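Local coordinates for secreted protein (Streptomyces lividans TK24, PDB 5LXZ), which is a copper-radical protein of the galactose oxidase-like AA5 family that probably oxidises a glycan substrate, at residues L401-T405 and I435-R439. The protein carries 1 engineered substitution. Sequence-based numbering, arbitrary orientation.
Sequences LEKGT and ILQAR
The guanidinium of Arg439 has the CA of Leu401 over one face, 4.2 Å above the plane and shifted toward the rim, while OE1 of Gln437 lies in plane at its edge. Arg439 NH1 and NH2 both donate end-on to Gln437 OE1, each at 2.9 Å; NH2 comes from above the carbonyl plane of the amide and NH1 is tilted from it. The amide of Gln437 and the carboxylate of Glu402 are nearly coplanar, their planes 13° apart, although the two side chains cross at about a right angle. Glu402 holds its CG anti to the backbone N (chi1 179°) and runs on extended. This brings Glu402 OE1 to Gln437 NE2 at 2.9 Å in a fairly straight bond, the oxygen tilted a little out of the amide plane. Glutamine suits this middle place because its amide offers a donor to the acid and an acceptor to the arginine. Its OE1 also takes a water that in turn accepts from Lys403 N, tying the two segments a second time. A leucine suits the place of Leu401 because its CD2 packs on the arginine's aliphatic stem, with Phe448 of strand 447-450 touching both side chains. Ile435 sets its CD1 methyl 3.4 Å from Thr405 OG1 and beside Gly404 O; isoleucine fills this buried place with a branched apolar chain, and threonine adds a methyl and a hydroxyl that donates to Lys403 O. A leucine in place of Gln437 would probably leave Glu402 OE1 and the arginine's terminal nitrogens without this shared partner and break the water bridge. The contact thus ties the loop between two four-stranded blades of the Kelch propeller to the start of strand 438-442. Carboxylate and guanidinium, at opposite ends of the amide, would probably polarise it and reinforce each other's hydrogen bonding.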
loop_
_atom_site.group_PDB
_atom_site.type_symbol
_atom_site.label_atom_id
_atom_site.label_comp_id
_atom_site.label_asym_id
_atom_site.label_seq_id
_atom_site.Cartn_x
_atom_site.Cartn_y
_atom_site.Cartn_z
ATOM N N LEU A 401 -17.339 -9.036 7.047
ATOM C CA LEU A 401 -17.642 -7.786 7.700
ATOM C C LEU A 401 -19.145 -7.548 7.601
ATOM O O LEU A 401 -19.852 -8.264 6.866
ATOM C CB LEU A 401 -16.894 -6.658 7.010
ATOM C CG LEU A 401 -15.378 -6.827 6.954
ATOM C CD1 LEU A 401 -14.759 -5.871 5.952
ATOM C CD2 LEU A 401 -14.760 -6.641 8.322
ATOM N N GLU A 402 -19.636 -6.552 8.303
ATOM C CA GLU A 402 -21.061 -6.198 8.227
ATOM C C GLU A 402 -21.384 -5.462 6.931
ATOM O O GLU A 402 -22.443 -5.688 6.364
ATOM C CB GLU A 402 -21.529 -5.390 9.453
ATOM C CG GLU A 402 -23.003 -4.972 9.396
ATOM C CD GLU A 402 -23.433 -3.928 10.405
ATOM O OE1 GLU A 402 -22.601 -3.353 11.108
ATOM O OE2 GLU A 402 -24.678 -3.689 10.495
ATOM N N LYS A 403 -20.499 -4.593 6.462
ATOM C CA LYS A 403 -20.753 -3.708 5.345
ATOM C C LYS A 403 -19.608 -3.842 4.370
ATOM O O LYS A 403 -18.517 -4.169 4.775
ATOM C CB LYS A 403 -20.774 -2.258 5.842
ATOM C CG LYS A 403 -21.936 -1.991 6.789
ATOM C CD LYS A 403 -21.805 -0.629 7.411
ATOM C CE LYS A 403 -22.922 -0.439 8.423
ATOM N NZ LYS A 403 -22.951 0.942 8.934
ATOM N N GLY A 404 -19.874 -3.551 3.118
ATOM C CA GLY A 404 -18.814 -3.454 2.144
ATOM C C GLY A 404 -17.851 -2.377 2.595
ATOM O O GLY A 404 -18.240 -1.293 2.999
ATOM N N THR A 405 -16.568 -2.683 2.487
ATOM C CA THR A 405 -15.523 -1.844 3.101
ATOM C C THR A 405 -14.329 -1.667 2.183
ATOM O O THR A 405 -13.570 -2.641 2.026
ATOM C CB THR A 405 -15.036 -2.499 4.409
ATOM O OG1 THR A 405 -16.159 -2.748 5.284
ATOM C CG2 THR A 405 -14.076 -1.603 5.149
ATOM N N ILE A 435 -16.717 3.850 8.066
ATOM C CA ILE A 435 -17.229 2.772 8.901
ATOM C C ILE A 435 -16.445 2.819 10.202
ATOM O O ILE A 435 -15.275 2.424 10.236
ATOM C CB ILE A 435 -17.089 1.420 8.216
ATOM C CG1 ILE A 435 -17.870 1.411 6.906
ATOM C CG2 ILE A 435 -17.565 0.304 9.130
ATOM C CD1 ILE A 435 -17.475 0.258 5.979
ATOM N N LEU A 436 -17.084 3.239 11.280
ATOM C CA LEU A 436 -16.371 3.334 12.561
ATOM C C LEU A 436 -16.599 2.022 13.332
ATOM O O LEU A 436 -17.308 1.945 14.347
ATOM C CB LEU A 436 -16.710 4.622 13.346
ATOM C CG LEU A 436 -15.956 5.882 12.873
ATOM C CD1 LEU A 436 -16.323 6.293 11.456
ATOM C CD2 LEU A 436 -16.180 7.084 13.781
ATOM N N GLN A 437 -15.968 0.964 12.827
ATOM C CA GLN A 437 -16.028 -0.372 13.399
ATOM C C GLN A 437 -14.662 -0.985 13.386
ATOM O O GLN A 437 -13.881 -0.716 12.450
ATOM C CB GLN A 437 -16.940 -1.316 12.640
ATOM C CG GLN A 437 -18.374 -0.861 12.587
ATOM C CD GLN A 437 -19.262 -1.809 11.824
ATOM O OE1 GLN A 437 -18.823 -2.796 11.239
ATOM N NE2 GLN A 437 -20.554 -1.477 11.794
ATOM N N ALA A 438 -14.344 -1.723 14.417
ATOM C CA ALA A 438 -13.118 -2.495 14.511
ATOM C C ALA A 438 -13.413 -3.906 14.950
ATOM O O ALA A 438 -14.323 -4.126 15.780
ATOM C CB ALA A 438 -12.130 -1.856 15.470
ATOM N N ARG A 439 -12.610 -4.851 14.493
ATOM C CA ARG A 439 -12.735 -6.237 14.790
ATOM C C ARG A 439 -11.370 -6.843 15.000
ATOM O O ARG A 439 -10.373 -6.403 14.412
ATOM C CB ARG A 439 -13.388 -6.997 13.643
ATOM C CG ARG A 439 -14.831 -6.626 13.406
ATOM C CD ARG A 439 -15.258 -7.080 12.027
ATOM N NE ARG A 439 -16.697 -6.875 11.849
ATOM C CZ ARG A 439 -17.279 -5.701 11.639
ATOM N NH1 ARG A 439 -16.576 -4.587 11.483
ATOM N NH2 ARG A 439 -18.627 -5.622 11.581
HETATM O O HOH W 1 -18.522 -3.821 8.669
#